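Local coordinates for zinc-binding protein TroA (PDB 1K0F), which binds zinc with high affinity and specificity in the periplasm and hands it to the membrane permease of the TroABC transporter, at residues L56-G59 against L60-T64; S156-A159 against E160-V163; P126-T129 against R130-Q134. All blocks are in the same frame, centred on the assembly; numbering follows the deposited sequence.

Contact 1. Residues L56-G59 against L60-T64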
# COMPACT_ATOMS: atom_id res chain seq x y z
N LEU A 56 -13.81 6.79 2.64
CA LEU A 56 -12.43 7.07 2.28
C LEU A 56 -11.80 5.96 1.44
O LEU A 56 -11.89 4.78 1.77
CB LEU A 56 -11.59 7.28 3.54
CG LEU A 56 -11.81 8.59 4.30
CD1 LEU A 56 -10.88 8.65 5.50
CD2 LEU A 56 -11.58 9.77 3.38
N TYR A 57 -11.16 6.38 0.36
CA TYR A 57 -10.49 5.45 -0.53
C TYR A 57 -9.31 6.14 -1.20
O TYR A 57 -9.22 7.37 -1.25
CB TYR A 57 -11.48 4.89 -1.56
CG TYR A 57 -12.01 5.87 -2.59
CD1 TYR A 57 -12.88 6.90 -2.22
CD2 TYR A 57 -11.70 5.73 -3.94
CE1 TYR A 57 -13.43 7.74 -3.17
CE2 TYR A 57 -12.24 6.57 -4.90
CZ TYR A 57 -13.11 7.57 -4.51
OH TYR A 57 -13.63 8.41 -5.47
N ASN A 58 -8.39 5.33 -1.70
CA ASN A 58 -7.19 5.80 -2.36
C ASN A 58 -7.41 6.83 -3.47
O ASN A 58 -7.14 8.02 -3.33
CB ASN A 58 -6.45 4.61 -2.95
CG ASN A 58 -4.95 4.76 -2.90
OD1 ASN A 58 -4.41 5.27 -1.90
ND2 ASN A 58 -4.27 4.32 -3.94
N GLY A 59 -7.93 6.31 -4.58
CA GLY A 59 -8.13 7.10 -5.77
C GLY A 59 -7.04 6.51 -6.64
O GLY A 59 -6.72 5.32 -6.50
N LEU A 60 -6.42 7.31 -7.50
CA LEU A 60 -5.36 6.81 -8.35
C LEU A 60 -5.71 5.44 -8.91
O LEU A 60 -4.85 4.59 -9.12
CB LEU A 60 -4.05 6.75 -7.57
CG LEU A 60 -3.60 8.08 -6.95
CD1 LEU A 60 -2.13 7.97 -6.58
CD2 LEU A 60 -3.81 9.23 -7.94
N HIS A 61 -7.00 5.22 -9.15
CA HIS A 61 -7.47 3.96 -9.70
C HIS A 61 -6.93 2.73 -8.98
O HIS A 61 -6.63 1.72 -9.61
CB HIS A 61 -7.11 3.88 -11.18
CG HIS A 61 -7.72 2.70 -11.88
ND1 HIS A 61 -9.07 2.47 -11.91
CD2 HIS A 61 -7.14 1.69 -12.57
CE1 HIS A 61 -9.31 1.36 -12.60
NE2 HIS A 61 -8.16 0.87 -13.01
N LEU A 62 -6.79 2.81 -7.67
CA LEU A 62 -6.28 1.67 -6.93
C LEU A 62 -7.36 0.60 -6.83
O LEU A 62 -7.21 -0.51 -7.34
CB LEU A 62 -5.84 2.07 -5.53
CG LEU A 62 -5.41 0.88 -4.69
CD1 LEU A 62 -4.02 0.47 -5.10
CD2 LEU A 62 -5.48 1.21 -3.22
N GLU A 63 -8.45 0.97 -6.18
CA GLU A 63 -9.60 0.10 -5.96
C GLU A 63 -10.43 -0.07 -7.23
O GLU A 63 -11.66 -0.02 -7.19
CB GLU A 63 -10.45 0.68 -4.83
CG GLU A 63 -9.71 0.79 -3.51
CD GLU A 63 -9.18 2.19 -3.21
OE1 GLU A 63 -8.95 2.98 -4.16
OE2 GLU A 63 -8.98 2.50 -2.02
N THR A 64 -9.74 -0.30 -8.34
CA THR A 64 -10.35 -0.49 -9.65
C THR A 64 -11.82 -0.91 -9.70
O THR A 64 -12.63 -0.30 -10.39
CB THR A 64 -9.55 -1.52 -10.46
OG1 THR A 64 -9.57 -2.78 -9.78
CG2 THR A 64 -8.10 -1.06 -10.63
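Glu63 folds its carboxylate back over the start of the loop and takes the backbone N-H of Asn58 on OE2, with Asn58 N to Glu63 OE2 at 2.9 Å. The bond is fairly straight, 163° at the hydrogen, and uses the syn lone pair. Two features of Glu63 bring the group there: CG stands anti to the carbonyl carbon (chi1 -61°), and the chain bends at chi2. OE2 has a second partner in the hydroxyl of Thr8, so this one oxygen ties the residue just after strand 54-57 to the one just after strand 4-7. A second bond closes the turn through the main chain, from Leu62 N to Gly59 O at 2.8 Å, and Glu63 centres an inverse gamma turn.

Elsewhere, Glu63 OE1 lies at the ring edge of Tyr57, in its plane, 3.9 Å from CD2, and the ring and carboxylate planes are 60° apart. Asn58 and Leu62 meet at about a right angle: ND2 of Asn58 rests 3.2 Å from CB of Leu62 and 3.4 Å from its CD2. The amide itself is held from beyond the loop, OD1 by the Ser83 hydroxyl and ND2 by the carbonyl of Pro101.

Leu62 also lies beside the zinc ligands His37 and His102, with a weak bond between Leu62 O and His37 ND1, so the turn helps wall the zinc site, vacant in this zinc-free structure. Buried, bonded to a backbone N-H and to the Thr8 hydroxyl, the Glu63 carboxylate is probably the anion, and Asn58, fastened at both ends of its amide, offers Leu62 a fixed surface.

Contact 2. Residues S156-A159 against E160-V163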
# COMPACT_ATOMS: atom_id res chain seq x y z
N SER A 156 21.34 1.54 4.15
CA SER A 156 22.15 0.49 4.74
C SER A 156 22.44 -0.60 3.71
O SER A 156 23.35 -1.42 3.89
CB SER A 156 21.43 -0.11 5.94
OG SER A 156 20.39 -0.97 5.53
N LEU A 157 21.67 -0.60 2.63
CA LEU A 157 21.85 -1.61 1.59
C LEU A 157 22.60 -1.09 0.38
O LEU A 157 22.10 -0.25 -0.35
CB LEU A 157 20.50 -2.14 1.13
CG LEU A 157 20.53 -3.63 0.82
CD1 LEU A 157 20.55 -4.40 2.12
CD2 LEU A 157 19.32 -4.02 -0.03
N PRO A 158 23.82 -1.60 0.15
CA PRO A 158 24.61 -1.16 -1.00
C PRO A 158 23.71 -1.06 -2.24
O PRO A 158 22.83 -1.90 -2.42
CB PRO A 158 25.67 -2.24 -1.13
CG PRO A 158 25.87 -2.72 0.27
CD PRO A 158 24.53 -2.61 0.96
N ALA A 159 23.93 -0.04 -3.06
CA ALA A 159 23.12 0.20 -4.25
C ALA A 159 22.79 -1.04 -5.08
O ALA A 159 21.65 -1.20 -5.53
CB ALA A 159 23.78 1.25 -5.13
N GLU A 160 23.78 -1.91 -5.28
CA GLU A 160 23.59 -3.12 -6.07
C GLU A 160 22.58 -4.08 -5.45
O GLU A 160 21.78 -4.70 -6.15
CB GLU A 160 24.92 -3.85 -6.25
CG GLU A 160 25.99 -3.02 -6.94
CD GLU A 160 26.63 -2.02 -6.00
OE1 GLU A 160 26.51 -2.21 -4.77
OE2 GLU A 160 27.24 -1.04 -6.49
N ARG A 161 22.62 -4.21 -4.12
CA ARG A 161 21.73 -5.09 -3.38
C ARG A 161 20.29 -4.56 -3.30
O ARG A 161 19.37 -5.29 -2.93
CB ARG A 161 22.27 -5.31 -1.96
CG ARG A 161 23.67 -5.91 -1.90
CD ARG A 161 23.83 -6.90 -0.74
NE ARG A 161 24.82 -7.94 -1.01
CZ ARG A 161 24.56 -9.24 -1.09
NH1 ARG A 161 23.31 -9.67 -0.92
NH2 ARG A 161 25.53 -10.11 -1.35
N ARG A 162 20.10 -3.30 -3.67
CA ARG A 162 18.79 -2.67 -3.62
C ARG A 162 17.85 -3.09 -4.75
O ARG A 162 16.87 -2.41 -5.02
CB ARG A 162 18.94 -1.15 -3.62
CG ARG A 162 19.49 -0.57 -2.33
CD ARG A 162 19.62 0.95 -2.46
NE ARG A 162 20.67 1.52 -1.61
CZ ARG A 162 21.43 2.55 -1.95
NH1 ARG A 162 21.28 3.14 -3.13
NH2 ARG A 162 22.35 3.00 -1.11
N VAL A 163 18.14 -4.20 -5.40
CA VAL A 163 17.28 -4.68 -6.48
C VAL A 163 16.20 -5.55 -5.85
O VAL A 163 16.49 -6.67 -5.41
CB VAL A 163 18.06 -5.54 -7.50
CG1 VAL A 163 17.11 -6.08 -8.55
CG2 VAL A 163 19.17 -4.73 -8.14
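The guanidinium of Arg162 lies with one face over the backbone of Pro158 and Ala159: Ala159 CA sits 3.5 Å above its plane and Pro158 C 3.9 Å, both offset toward the rim. Leu157 O approaches the group obliquely and takes a weak bond from Arg162 NE, 2.6 Å long but bent to 125°. A second weak bond runs from the same NE to Ala154 O in helix 129-156. The Arg162 chain is extended from CG to NE, which carries the flat group back along the turn to the carbonyl of Leu157.

Leu157 and Arg161 cross at about a right angle. CG of Leu157 is 3.7 Å from CB of Arg161, and its CD2 is 3.2 Å from Arg161 O. The tip of Arg161 turns elsewhere, its NH1 bonded to Leu275 O near the C-terminus.

Among the backbone bonds, Arg162 N reaches Ala159 O at 3.2 Å, with the donor above the carbonyl plane and 68° out of it. Arg161 N makes a weak 2.9 Å bond to Pro158 O. These i to i+3 bonds close two overlapping beta turns, Pro158-Arg161 and Ala159-Arg162, that link helix 129-156 to strand 163-166.

Contact 3. Residues P126-T129 against R130-Q134; sequences PGKT and REFTQ
Lys128 lays its CB over one face of the Phe132 ring, 3.5 Å from the centroid and 16° off the ring normal, a CH-pi contact. Lys128 CG follows, 3.4 Å from Phe132 CZ. Beyond it the lysine chain, bent at chi2, chi3 and chi4, crosses Glu131 obliquely, with Lys128 CD 3.4 Å from Glu131 CD. Glu131 reaches this flank because its CG stands between backbone N and carbonyl carbon (chi1 37°). The charged ends stay further apart, Lys128 NZ to Glu131 OE2 at 4.4 Å, so attraction between them is probably modest and the contact is chiefly aliphatic.

Lys128 occupies the N-cap position of helix 129-156, and its carbonyl O accepts the first-turn bond from Phe132 N at 2.8 Å, the donor close to the line of the carbonyl. Ahead of the cap, Pro126 O takes two bonds from Thr129, one from N and a 2.8 Å one from OG1, linking the short 3-10 turn at 126-127 to the helix start.

Phe132 points inward, where Leu121 and Cys122 of helix 107-124 and Ile19 and Ala20 of helix 10-20 surround it. Thr133 OG1 bonds Tyr118 OH of helix 107-124.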
# COMPACT_ATOMS: atom_id res chain seq x y z
N PRO A 126 -16.52 18.97 12.31
CA PRO A 126 -15.97 20.32 12.45
C PRO A 126 -15.56 20.64 13.88
O PRO A 126 -14.50 21.21 14.12
CB PRO A 126 -17.11 21.22 11.97
CG PRO A 126 -18.34 20.36 12.02
CD PRO A 126 -17.83 18.99 11.66
N GLY A 127 -16.42 20.27 14.82
CA GLY A 127 -16.14 20.53 16.21
C GLY A 127 -14.93 19.76 16.71
O GLY A 127 -14.40 20.08 17.77
N LYS A 128 -14.50 18.76 15.96
CA LYS A 128 -13.35 17.96 16.36
C LYS A 128 -12.04 18.38 15.69
O LYS A 128 -11.06 17.64 15.74
CB LYS A 128 -13.61 16.47 16.07
CG LYS A 128 -13.38 15.55 17.26
CD LYS A 128 -13.89 16.16 18.55
CE LYS A 128 -14.59 15.14 19.44
NZ LYS A 128 -15.79 15.74 20.11
N THR A 129 -12.03 19.58 15.10
CA THR A 129 -10.85 20.10 14.41
C THR A 129 -9.58 20.20 15.26
O THR A 129 -8.49 19.84 14.80
CB THR A 129 -11.13 21.50 13.82
OG1 THR A 129 -12.04 21.38 12.72
CG2 THR A 129 -9.84 22.14 13.33
N ARG A 130 -9.70 20.70 16.49
CA ARG A 130 -8.55 20.84 17.37
C ARG A 130 -7.87 19.51 17.69
O ARG A 130 -6.66 19.36 17.52
CB ARG A 130 -8.96 21.53 18.67
CG ARG A 130 -7.81 22.19 19.39
CD ARG A 130 -8.03 22.18 20.88
NE ARG A 130 -9.28 22.84 21.25
CZ ARG A 130 -9.61 24.07 20.87
NH1 ARG A 130 -8.77 24.77 20.11
NH2 ARG A 130 -10.76 24.61 21.25
N GLU A 131 -8.65 18.55 18.16
CA GLU A 131 -8.11 17.24 18.50
C GLU A 131 -7.75 16.44 17.26
O GLU A 131 -6.86 15.59 17.31
CB GLU A 131 -9.10 16.46 19.36
CG GLU A 131 -10.56 16.65 18.98
CD GLU A 131 -11.21 17.79 19.73
OE1 GLU A 131 -11.14 18.94 19.23
OE2 GLU A 131 -11.79 17.54 20.80
N PHE A 132 -8.44 16.69 16.15
CA PHE A 132 -8.15 15.97 14.92
C PHE A 132 -6.95 16.60 14.25
O PHE A 132 -6.33 16.00 13.37
CB PHE A 132 -9.33 16.03 13.96
CG PHE A 132 -10.42 15.05 14.29
CD1 PHE A 132 -10.28 14.17 15.35
CD2 PHE A 132 -11.58 15.01 13.53
CE1 PHE A 132 -11.29 13.27 15.66
CE2 PHE A 132 -12.59 14.11 13.81
CZ PHE A 132 -12.45 13.24 14.88
N THR A 133 -6.62 17.82 14.67
CA THR A 133 -5.49 18.53 14.10
C THR A 133 -4.22 18.15 14.81
O THR A 133 -3.26 17.70 14.20
CB THR A 133 -5.67 20.05 14.23
OG1 THR A 133 -6.58 20.50 13.22
CG2 THR A 133 -4.34 20.76 14.04
N GLN A 134 -4.20 18.35 16.12
CA GLN A 134 -3.01 18.01 16.87
C GLN A 134 -2.64 16.54 16.67
O GLN A 134 -1.49 16.22 16.35
CB GLN A 134 -3.22 18.34 18.34
CG GLN A 134 -2.19 17.73 19.21
CD GLN A 134 -2.80 16.75 20.17
OE1 GLN A 134 -2.57 15.55 20.08
NE2 GLN A 134 -3.62 17.27 21.09

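How the contacts relate
Along the chain the order is contact 1, then contact 3, then contact 2, and none touches another. Contacts 3 and 2 lie at the two ends of helix 129-156: residues 126-134 start it, residues 156-163 lead from its end into strand 163-166, and their centres are about 42 Å apart. Contact 1 runs off the end of strand 54-57 of the four-stranded parallel sheet, about 26 Å from contact 3 and about 31 Å from contact 2, centre to centre. Contacts 1 and 2 fall on opposite sides of the chain's centre. Contact 1 alone borders the zinc ligands; the other two bracket the single long backbone helix that joins the two lobes in this family of metal-binding proteins.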